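Succinate--CoA ligase subunit alpha (Campylobacter jejuni, PDB 6MEL) forms the alpha subunit of a ligase, joining an N-terminal CoA-binding domain of Rossmann type to a second alpha/beta domain of the CoA-ligase family. Local coordinates at residues K118-G121 against G126-T129; G155-E160 against V231-G236; V176-D181 against K189-E194; I204-E209 against S213-A218. One frame throughout, in Å; residues are numbered along the deposited sequence.

How the contacts relate
Contact 1 lies where the two mixed sheets of the chain meet, and the other three lie on the second of these sheets. Contacts 1 and 3 have centres about 8 Å apart; strands 126-129 and 172-177 are neighbours in the sheet, and Gly126 O probably accepts a hydrogen bond from Gly177 N at 2.8 Å. Contacts 3 and 4, about 9 Å apart between centres, meet where Leu192 CD2 packs on Ile204 CG2. Strands 203-209 and 230-235 run side by side, which ties contact 4 to contact 2; Met206 N is 2.7 Å from Val231 O, a probable hydrogen bond. Contacts 1 and 2 do not touch, with centres about 16 Å apart.

Contact 1. Residues K118-G121 against G126-T129; sequences KIIG and GIIT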
loop_
_atom_site.group_PDB
_atom_site.type_symbol
_atom_site.label_atom_id
_atom_site.label_comp_id
_atom_site.label_asym_id
_atom_site.label_seq_id
_atom_site.Cartn_x
_atom_site.Cartn_y
_atom_site.Cartn_z
ATOM N N LYS A 118 -10.930 -9.086 -17.523
ATOM C CA LYS A 118 -9.636 -8.650 -17.047
ATOM C C LYS A 118 -9.770 -7.291 -16.391
ATOM O O LYS A 118 -10.638 -6.488 -16.763
ATOM C CB LYS A 118 -8.687 -8.560 -18.236
ATOM C CG LYS A 118 -8.519 -9.849 -19.038
ATOM C CD LYS A 118 -8.008 -9.437 -20.436
ATOM C CE LYS A 118 -7.020 -10.378 -21.079
ATOM N NZ LYS A 118 -7.725 -11.348 -21.940
ATOM N N ILE A 119 -8.874 -7.017 -15.454
ATOM C CA ILE A 119 -8.837 -5.746 -14.738
ATOM C C ILE A 119 -7.470 -5.098 -14.944
ATOM O O ILE A 119 -6.431 -5.776 -14.969
ATOM C CB ILE A 119 -9.097 -5.996 -13.239
ATOM C CG1 ILE A 119 -10.498 -6.529 -12.949
ATOM C CG2 ILE A 119 -8.795 -4.756 -12.412
ATOM C CD1 ILE A 119 -10.593 -7.287 -11.643
ATOM N N ILE A 120 -7.478 -3.774 -15.057
ATOM C CA ILE A 120 -6.292 -2.939 -14.948
ATOM C C ILE A 120 -6.514 -2.016 -13.761
ATOM O O ILE A 120 -7.440 -1.241 -13.741
ATOM C CB ILE A 120 -6.032 -2.150 -16.241
ATOM C CG1 ILE A 120 -5.686 -3.098 -17.396
ATOM C CG2 ILE A 120 -4.980 -1.084 -16.050
ATOM C CD1 ILE A 120 -5.681 -2.429 -18.761
ATOM N N GLY A 121 -5.661 -2.172 -12.761
ATOM C CA GLY A 121 -5.764 -1.427 -11.515
ATOM C C GLY A 121 -6.116 -2.376 -10.375
ATOM O O GLY A 121 -5.856 -3.589 -10.460
ATOM N N GLY A 126 -4.411 4.187 -15.463
ATOM C CA GLY A 126 -5.112 3.627 -16.603
ATOM C C GLY A 126 -4.212 3.167 -17.729
ATOM O O GLY A 126 -3.093 2.721 -17.508
ATOM N N ILE A 127 -4.734 3.228 -18.951
ATOM C CA ILE A 127 -4.026 2.689 -20.116
ATOM C C ILE A 127 -4.094 3.727 -21.233
ATOM O O ILE A 127 -5.087 4.443 -21.357
ATOM C CB ILE A 127 -4.579 1.314 -20.550
ATOM C CG1 ILE A 127 -3.872 0.755 -21.786
ATOM C CG2 ILE A 127 -6.078 1.365 -20.781
ATOM C CD1 ILE A 127 -4.218 -0.701 -22.070
ATOM N N ILE A 128 -3.014 3.830 -22.019
ATOM C CA ILE A 128 -2.986 4.778 -23.117
ATOM C C ILE A 128 -2.298 4.117 -24.295
ATOM O O ILE A 128 -1.221 3.525 -24.140
ATOM C CB ILE A 128 -2.317 6.127 -22.738
ATOM C CG1 ILE A 128 -2.278 7.081 -23.937
ATOM C CG2 ILE A 128 -0.909 5.950 -22.166
ATOM C CD1 ILE A 128 -2.078 8.523 -23.593
ATOM N N THR A 129 -2.920 4.268 -25.466
ATOM C CA THR A 129 -2.295 3.949 -26.743
ATOM C C THR A 129 -2.015 5.284 -27.447
ATOM O O THR A 129 -2.946 5.979 -27.846
ATOM C CB THR A 129 -3.132 2.979 -27.576
ATOM O OG1 THR A 129 -3.083 1.717 -26.917
ATOM C CG2 THR A 129 -2.627 2.822 -29.009
#
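Ile120 and Ile127 meet through their outermost methyls, CD1 to CD1 at 4.0 Å, and the two side chains cross at about a right angle. Ile120 sits on strand 118-120, at the border of one mixed sheet, and Ile127 on strand 126-129 of the other. Each sends its longer branch toward the other strand, but by a different route. In Ile120 that branch leaves beside the backbone N, with CG1 anti to the carbonyl carbon (chi1 -66°), and runs on extended to CD1. In Ile127 it is CG1 that stands anti to the N (chi1 179°), which puts CG2 between N and the carbonyl carbon. The shorter branch of Ile120 comes no nearer than 4.5 Å to the backbone, from CG2 to Gly126 O. Both isoleucines also pack on Val176 of strand 172-177, while Leu92 and Val94 of strand 92-95 add apolar surface, the first against Ile120 and the second against Ile127. The contact is small, about 106 Å² in all, and every residue that touches is buried. With carbon meeting carbon and nothing directional between the segments, the two sheets are joined here by side-chain dispersion and the exclusion of water, not by backbone pairing.

Contact 2. Residues G155-E160 against V231-G236; sequences GTLTYE and VAFIAG
Leu157, in the first turn of helix 156-167, reaches with its CD2 methyl to two residues of strand 230-235, Phe233 and Ala235. At the start of the strand segment, Val231 turns its side chain to helix 280-288, where Glu283, Ile284 and Ile287 receive it. Ala232 looks to the other side of the sheet, onto Leu266 and Met206. Phe233 is the first residue to meet Leu157: its ring carbon CE2 is 4.1 Å from Leu157 CD2, the methyl approaching the ring obliquely. The two side chains cross at about a right angle. Leu157 holds CG anti to its backbone N (chi1 177°), a setting that carries the branched end out from the helix. Strand 203-209 pairs with strand 230-235 beneath the same helix, and its Ile207 packs on both Leu157 and Phe233. This is the layered alpha/beta build of the CoA-ligase domain, a largely parallel sheet with helices on both faces. Accordingly Ile234 points away from Leu157 and lies against Lys262, Lys263 and Leu266 of helix 259-268. Ala235 turns back toward Leu157, its CB 4.4 Å from Leu157 CD2, and also touches Glu209. At Gly236 the strand has ended; an acidic side chain of the partner protein's chain hydrogen-bonds to Gly236 N, and the backbone of that chain packs on Leu157.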
loop_
_atom_site.group_PDB
_atom_site.type_symbol
_atom_site.label_atom_id
_atom_site.label_comp_id
_atom_site.label_asym_id
_atom_site.label_seq_id
_atom_site.Cartn_x
_atom_site.Cartn_y
_atom_site.Cartn_z
ATOM N N GLY A 155 2.066 6.079 -11.233
ATOM C CA GLY A 155 1.473 7.132 -12.065
ATOM C C GLY A 155 2.527 8.063 -12.665
ATOM O O GLY A 155 3.025 7.856 -13.799
ATOM N N THR A 156 2.911 9.092 -11.908
ATOM C CA THR A 156 3.833 10.116 -12.423
ATOM C C THR A 156 5.184 9.530 -12.858
ATOM O O THR A 156 5.792 10.042 -13.800
ATOM C CB THR A 156 4.007 11.251 -11.400
ATOM O OG1 THR A 156 4.417 10.715 -10.146
ATOM C CG2 THR A 156 2.704 12.010 -11.257
ATOM N N LEU A 157 5.690 8.498 -12.184
ATOM C CA LEU A 157 6.964 7.905 -12.596
ATOM C C LEU A 157 6.847 7.289 -14.006
ATOM O O LEU A 157 7.788 7.257 -14.759
ATOM C CB LEU A 157 7.398 6.872 -11.560
ATOM C CG LEU A 157 8.672 6.092 -11.856
ATOM C CD1 LEU A 157 9.885 7.003 -12.016
ATOM C CD2 LEU A 157 8.917 5.099 -10.746
ATOM N N THR A 158 5.671 6.811 -14.369
ATOM C CA THR A 158 5.406 6.326 -15.706
ATOM C C THR A 158 5.564 7.451 -16.748
ATOM O O THR A 158 6.083 7.244 -17.846
ATOM C CB THR A 158 3.988 5.742 -15.791
ATOM O OG1 THR A 158 3.721 4.789 -14.758
ATOM C CG2 THR A 158 3.740 5.123 -17.141
ATOM N N TYR A 159 5.112 8.658 -16.398
ATOM C CA TYR A 159 5.150 9.801 -17.313
ATOM C C TYR A 159 6.610 10.228 -17.459
ATOM O O TYR A 159 7.060 10.567 -18.548
ATOM C CB TYR A 159 4.256 10.960 -16.816
ATOM C CG TYR A 159 2.872 10.570 -16.329
ATOM C CD1 TYR A 159 2.233 9.420 -16.768
ATOM C CD2 TYR A 159 2.218 11.326 -15.374
ATOM C CE1 TYR A 159 0.990 9.038 -16.270
ATOM C CE2 TYR A 159 0.976 10.963 -14.869
ATOM C CZ TYR A 159 0.364 9.798 -15.294
ATOM O OH TYR A 159 -0.868 9.451 -14.799
ATOM N N GLU A 160 7.329 10.239 -16.329
ATOM C CA GLU A 160 8.759 10.537 -16.310
ATOM C C GLU A 160 9.479 9.569 -17.266
ATOM O O GLU A 160 10.324 9.996 -18.060
ATOM C CB GLU A 160 9.316 10.439 -14.891
ATOM C CG GLU A 160 10.821 10.551 -14.772
ATOM C CD GLU A 160 11.434 11.845 -15.278
ATOM O OE1 GLU A 160 10.777 12.895 -15.136
ATOM O OE2 GLU A 160 12.566 11.797 -15.856
ATOM N N VAL A 231 13.660 -3.459 -20.221
ATOM C CA VAL A 231 14.316 -2.563 -19.317
ATOM C C VAL A 231 13.463 -2.523 -18.056
ATOM O O VAL A 231 12.254 -2.352 -18.174
ATOM C CB VAL A 231 14.440 -1.161 -19.924
ATOM C CG1 VAL A 231 14.914 -0.122 -18.906
ATOM C CG2 VAL A 231 15.350 -1.149 -21.139
ATOM N N ALA A 232 14.099 -2.584 -16.880
ATOM C CA ALA A 232 13.399 -2.533 -15.589
ATOM C C ALA A 232 14.000 -1.464 -14.698
ATOM O O ALA A 232 15.229 -1.290 -14.619
ATOM C CB ALA A 232 13.401 -3.852 -14.877
ATOM N N PHE A 233 13.094 -0.728 -14.043
ATOM C CA PHE A 233 13.438 0.119 -12.920
ATOM C C PHE A 233 12.497 -0.265 -11.770
ATOM O O PHE A 233 11.292 -0.273 -11.956
ATOM C CB PHE A 233 13.309 1.620 -13.225
ATOM C CG PHE A 233 13.540 2.472 -11.992
ATOM C CD1 PHE A 233 14.821 2.673 -11.495
ATOM C CD2 PHE A 233 12.489 2.951 -11.241
ATOM C CE1 PHE A 233 15.039 3.382 -10.323
ATOM C CE2 PHE A 233 12.703 3.645 -10.060
ATOM C CZ PHE A 233 13.979 3.850 -9.597
ATOM N N ILE A 234 13.067 -0.555 -10.603
ATOM C CA ILE A 234 12.347 -0.970 -9.439
ATOM C C ILE A 234 12.551 0.109 -8.387
ATOM O O ILE A 234 13.615 0.216 -7.854
ATOM C CB ILE A 234 12.814 -2.340 -8.891
ATOM C CG1 ILE A 234 12.843 -3.433 -9.964
ATOM C CG2 ILE A 234 11.926 -2.752 -7.711
ATOM C CD1 ILE A 234 11.513 -3.650 -10.695
ATOM N N ALA A 235 11.491 0.857 -8.066
ATOM C CA ALA A 235 11.595 1.937 -7.074
ATOM C C ALA A 235 11.634 1.381 -5.646
ATOM O O ALA A 235 10.987 0.386 -5.331
ATOM C CB ALA A 235 10.401 2.827 -7.246
ATOM N N GLY A 236 12.346 2.070 -4.755
ATOM C CA GLY A 236 12.301 1.748 -3.317
ATOM C C GLY A 236 13.574 1.118 -2.757
ATOM O O GLY A 236 13.537 0.584 -1.670
#

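Contact 3. Residues V176-D181 against K189-E194; sequences VGIGGD and KELLSE
This is a buried apolar contact between the end of strand 172-177 and the helix that follows it, 188-197, and it turns on one methyl, CD1 of Leu191. Val176 and Leu191 reach toward each other tip to tip, with Val176 CG1 3.7 Å from Leu191 CD1. Just past the strand, Ile178 slides by in the opposite direction, and its CG2 approaches Leu191 CD1 to 3.5 Å, a close fit. The rotation at Ile178 explains this: CG2 is anti to the carbonyl carbon, while CG1 takes the crowded position between N and C (chi1 62°). The shorter branch is thereby the one facing the helix. Ile151 of strand 148-152 touches both Ile178 and Leu191, and Leu4 also covers Leu191. On the helix, Lys189 O is gripped twice by Ser193, from OG at 2.9 Å and from the backbone N at 3.1 Å, the two donors coming from opposite faces of the carbonyl plane. Helix 188-197 thus lies on the sheet and leads from strand 172-177 to strand 203-209; the two strands are parallel, with strand 148-152 between them: a beta-alpha-beta crossover, as expected in an alpha/beta domain of this kind.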
loop_
_atom_site.group_PDB
_atom_site.type_symbol
_atom_site.label_atom_id
_atom_site.label_comp_id
_atom_site.label_asym_id
_atom_site.label_seq_id
_atom_site.Cartn_x
_atom_site.Cartn_y
_atom_site.Cartn_z
ATOM N N VAL A 176 0.631 0.892 -19.818
ATOM C CA VAL A 176 -0.363 0.384 -18.906
ATOM C C VAL A 176 0.091 0.649 -17.468
ATOM O O VAL A 176 1.152 0.192 -17.031
ATOM C CB VAL A 176 -0.593 -1.107 -19.128
ATOM C CG1 VAL A 176 -1.796 -1.572 -18.334
ATOM C CG2 VAL A 176 -0.731 -1.426 -20.595
ATOM N N GLY A 177 -0.716 1.377 -16.717
ATOM C CA GLY A 177 -0.499 1.470 -15.276
ATOM C C GLY A 177 -1.237 0.317 -14.596
ATOM O O GLY A 177 -2.434 0.296 -14.669
ATOM N N ILE A 178 -0.515 -0.630 -13.966
ATOM C CA ILE A 178 -1.124 -1.825 -13.420
ATOM C C ILE A 178 -1.598 -1.671 -11.964
ATOM O O ILE A 178 -2.286 -2.569 -11.490
ATOM C CB ILE A 178 -0.208 -3.040 -13.571
ATOM C CG1 ILE A 178 1.107 -2.882 -12.804
ATOM C CG2 ILE A 178 -0.018 -3.369 -15.053
ATOM C CD1 ILE A 178 1.947 -4.115 -12.823
ATOM N N GLY A 179 -1.209 -0.590 -11.274
ATOM C CA GLY A 179 -1.717 -0.239 -9.979
ATOM C C GLY A 179 -0.743 -0.487 -8.843
ATOM O O GLY A 179 0.176 -1.334 -8.931
ATOM N N GLY A 180 -0.974 0.275 -7.766
ATOM C CA GLY A 180 -0.108 0.309 -6.589
ATOM C C GLY A 180 -0.676 -0.437 -5.377
ATOM O O GLY A 180 -0.169 -0.286 -4.270
ATOM N N ASP A 181 -1.737 -1.216 -5.578
ATOM C CA ASP A 181 -2.403 -1.926 -4.483
ATOM C C ASP A 181 -1.842 -3.347 -4.354
ATOM O O ASP A 181 -1.137 -3.868 -5.230
ATOM C CB ASP A 181 -3.917 -1.929 -4.690
ATOM C CG ASP A 181 -4.584 -0.614 -4.328
ATOM O OD1 ASP A 181 -3.874 0.306 -3.876
ATOM O OD2 ASP A 181 -5.840 -0.535 -4.470
ATOM N N LYS A 189 3.421 -10.443 -16.467
ATOM C CA LYS A 189 3.430 -11.653 -17.327
ATOM C C LYS A 189 2.446 -11.511 -18.481
ATOM O O LYS A 189 2.805 -11.759 -19.612
ATOM C CB LYS A 189 3.010 -12.903 -16.558
ATOM C CG LYS A 189 4.057 -13.382 -15.577
ATOM C CD LYS A 189 3.628 -14.612 -14.796
ATOM C CE LYS A 189 4.862 -15.191 -14.130
ATOM N NZ LYS A 189 4.498 -16.245 -13.155
ATOM N N GLU A 190 1.203 -11.127 -18.166
ATOM C CA GLU A 190 0.136 -11.043 -19.158
ATOM C C GLU A 190 0.455 -9.944 -20.173
ATOM O O GLU A 190 0.281 -10.127 -21.382
ATOM C CB GLU A 190 -1.210 -10.721 -18.506
ATOM C CG GLU A 190 -1.686 -11.780 -17.513
ATOM C CD GLU A 190 -1.215 -11.671 -16.057
ATOM O OE1 GLU A 190 -0.327 -10.806 -15.644
ATOM O OE2 GLU A 190 -1.768 -12.456 -15.294
ATOM N N LEU A 191 0.922 -8.788 -19.685
ATOM C CA LEU A 191 1.153 -7.670 -20.560
ATOM C C LEU A 191 2.438 -7.857 -21.373
ATOM O O LEU A 191 2.500 -7.457 -22.540
ATOM C CB LEU A 191 1.167 -6.383 -19.736
ATOM C CG LEU A 191 -0.187 -6.038 -19.120
ATOM C CD1 LEU A 191 -0.091 -4.807 -18.244
ATOM C CD2 LEU A 191 -1.211 -5.803 -20.203
ATOM N N LEU A 192 3.467 -8.458 -20.782
ATOM C CA LEU A 192 4.690 -8.777 -21.559
ATOM C C LEU A 192 4.341 -9.738 -22.707
ATOM O O LEU A 192 4.818 -9.536 -23.831
ATOM C CB LEU A 192 5.769 -9.376 -20.661
ATOM C CG LEU A 192 6.475 -8.433 -19.704
ATOM C CD1 LEU A 192 7.170 -9.211 -18.616
ATOM C CD2 LEU A 192 7.490 -7.560 -20.418
ATOM N N SER A 193 3.457 -10.720 -22.461
ATOM C CA SER A 193 3.003 -11.624 -23.546
ATOM C C SER A 193 2.265 -10.863 -24.646
ATOM O O SER A 193 2.451 -11.168 -25.804
ATOM C CB SER A 193 2.120 -12.737 -23.054
ATOM O OG SER A 193 2.785 -13.435 -22.027
ATOM N N GLU A 194 1.367 -9.937 -24.281
ATOM C CA GLU A 194 0.698 -9.097 -25.292
ATOM C C GLU A 194 1.732 -8.333 -26.130
ATOM O O GLU A 194 1.588 -8.259 -27.343
ATOM C CB GLU A 194 -0.267 -8.104 -24.647
ATOM C CG GLU A 194 -1.509 -8.782 -24.114
ATOM C CD GLU A 194 -2.546 -9.138 -25.173
ATOM O OE1 GLU A 194 -2.498 -8.604 -26.321
ATOM O OE2 GLU A 194 -3.418 -9.902 -24.827
#

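Contact 4. Residues I204-E209 against S213-A218; sequences IVMIGE and SLEVEA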
loop_
_atom_site.group_PDB
_atom_site.type_symbol
_atom_site.label_atom_id
_atom_site.label_comp_id
_atom_site.label_asym_id
_atom_site.label_seq_id
_atom_site.Cartn_x
_atom_site.Cartn_y
_atom_site.Cartn_z
ATOM N N ILE A 204 10.287 -3.286 -24.183
ATOM C CA ILE A 204 9.367 -3.006 -23.101
ATOM C C ILE A 204 10.129 -2.455 -21.898
ATOM O O ILE A 204 11.169 -3.021 -21.506
ATOM C CB ILE A 204 8.583 -4.264 -22.703
ATOM C CG1 ILE A 204 7.860 -4.894 -23.896
ATOM C CG2 ILE A 204 7.600 -3.914 -21.614
ATOM C CD1 ILE A 204 8.489 -6.145 -24.379
ATOM N N VAL A 205 9.596 -1.379 -21.326
ATOM C CA VAL A 205 10.028 -0.867 -20.023
ATOM C C VAL A 205 9.034 -1.366 -18.965
ATOM O O VAL A 205 7.836 -1.100 -19.069
ATOM C CB VAL A 205 10.097 0.664 -20.034
ATOM C CG1 VAL A 205 10.451 1.228 -18.656
ATOM C CG2 VAL A 205 11.073 1.176 -21.094
ATOM N N MET A 206 9.544 -2.020 -17.922
ATOM C CA MET A 206 8.757 -2.410 -16.776
ATOM C C MET A 206 9.225 -1.584 -15.571
ATOM O O MET A 206 10.421 -1.466 -15.295
ATOM C CB MET A 206 8.787 -3.929 -16.500
ATOM C CG MET A 206 10.150 -4.494 -16.215
ATOM S SD MET A 206 10.055 -6.271 -15.884
ATOM C CE MET A 206 9.551 -6.319 -14.170
ATOM N N ILE A 207 8.255 -0.944 -14.910
ATOM C CA ILE A 207 8.497 -0.101 -13.732
ATOM C C ILE A 207 7.790 -0.765 -12.552
ATOM O O ILE A 207 6.574 -0.945 -12.596
ATOM C CB ILE A 207 7.982 1.341 -13.892
ATOM C CG1 ILE A 207 8.404 2.010 -15.203
ATOM C CG2 ILE A 207 8.392 2.167 -12.686
ATOM C CD1 ILE A 207 9.863 2.376 -15.248
ATOM N N GLY A 208 8.571 -1.128 -11.524
ATOM C CA GLY A 208 8.027 -1.776 -10.373
ATOM C C GLY A 208 8.343 -1.004 -9.128
ATOM O O GLY A 208 8.880 0.113 -9.204
ATOM N N GLU A 209 8.005 -1.616 -7.995
ATOM C CA GLU A 209 8.334 -1.091 -6.703
ATOM C C GLU A 209 8.314 -2.205 -5.656
ATOM O O GLU A 209 7.933 -3.336 -5.939
ATOM C CB GLU A 209 7.429 0.088 -6.345
ATOM C CG GLU A 209 5.961 -0.218 -6.251
ATOM C CD GLU A 209 5.040 1.006 -6.252
ATOM O OE1 GLU A 209 5.259 1.908 -7.066
ATOM O OE2 GLU A 209 4.082 1.029 -5.430
ATOM N N SER A 213 6.112 -9.996 -4.820
ATOM C CA SER A 213 7.251 -10.587 -5.566
ATOM C C SER A 213 6.907 -10.762 -7.043
ATOM O O SER A 213 7.515 -11.576 -7.724
ATOM C CB SER A 213 7.669 -11.909 -4.918
ATOM O OG SER A 213 6.570 -12.800 -4.926
ATOM N N LEU A 214 5.970 -9.962 -7.564
ATOM C CA LEU A 214 5.597 -10.073 -9.007
ATOM C C LEU A 214 6.840 -9.904 -9.900
ATOM O O LEU A 214 6.996 -10.647 -10.904
ATOM C CB LEU A 214 4.527 -9.038 -9.385
ATOM C CG LEU A 214 3.093 -9.338 -8.925
ATOM C CD1 LEU A 214 2.188 -8.194 -9.329
ATOM C CD2 LEU A 214 2.545 -10.655 -9.499
ATOM N N GLU A 215 7.702 -8.944 -9.555
ATOM C CA GLU A 215 8.847 -8.608 -10.411
ATOM C C GLU A 215 9.913 -9.726 -10.356
ATOM O O GLU A 215 10.623 -9.945 -11.334
ATOM C CB GLU A 215 9.408 -7.231 -10.030
ATOM C CG GLU A 215 8.411 -6.085 -10.192
ATOM C CD GLU A 215 7.613 -5.756 -8.941
ATOM O OE1 GLU A 215 7.437 -6.659 -8.083
ATOM O OE2 GLU A 215 7.194 -4.597 -8.799
ATOM N N VAL A 216 10.028 -10.435 -9.234
ATOM C CA VAL A 216 10.949 -11.609 -9.123
ATOM C C VAL A 216 10.437 -12.723 -10.046
ATOM O O VAL A 216 11.150 -13.187 -10.902
ATOM C CB VAL A 216 11.060 -12.130 -7.675
ATOM C CG1 VAL A 216 11.910 -13.421 -7.557
ATOM C CG2 VAL A 216 11.595 -11.058 -6.754
ATOM N N GLU A 217 9.164 -13.093 -9.903
ATOM C CA GLU A 217 8.539 -14.127 -10.733
ATOM C C GLU A 217 8.594 -13.761 -12.218
ATOM O O GLU A 217 8.750 -14.676 -13.047
ATOM C CB GLU A 217 7.090 -14.413 -10.320
ATOM C CG GLU A 217 6.993 -15.060 -8.938
ATOM C CD GLU A 217 5.648 -14.930 -8.224
ATOM O OE1 GLU A 217 4.659 -14.468 -8.849
ATOM O OE2 GLU A 217 5.583 -15.298 -7.028
ATOM N N ALA A 218 8.459 -12.465 -12.551
ATOM C CA ALA A 218 8.520 -12.010 -13.957
ATOM C C ALA A 218 9.894 -12.314 -14.592
ATOM O O ALA A 218 9.994 -12.472 -15.783
ATOM C CB ALA A 218 8.236 -10.532 -14.073
#
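Glu215 OE2 is gripped by two donors: the backbone N of Glu209, 3.2 Å from OE2, and the ammonium group of Lys153, which forms a salt bridge with it. The bond from Glu209 N is moderately straight, with an N-H...O angle of 153°. It reaches OE2 on the anti side and 35° out of the carboxylate plane, and so comes in tilted. The bend at chi2 of Glu215 turns the carboxylate along the end of strand 203-209, where Gly208 offers bare backbone and its CA comes within 3.3 Å of OE2. A second oxygen sits nearby: Glu209 O is also 3.2 Å from Glu215 OE2, acceptor facing acceptor. Lys262 probably eases this, since its NZ makes a salt bridge to Glu215 OE1 and a hydrogen bond to Glu209 O. Toward the start of the strand segment the contact turns apolar. Met206, its chain bent at chi3, lays its CE methyl 4.1 Å from Glu215 CG and 4.4 Å from Ala218 CB. Strand 204-209 and helix 214-218 run at 137° to each other, the opening step of the beta-alpha-beta unit that goes on to strand 230-235. The side chain of Glu209 points away from the helix, and its OE2 is hydrogen-bonded to His247 ND1. Two lysines on a buried carboxylate would probably keep Glu215 ionised, and its bond to Glu209 N probably helps to fix the backbone from which the side chain bonded to His247 extends.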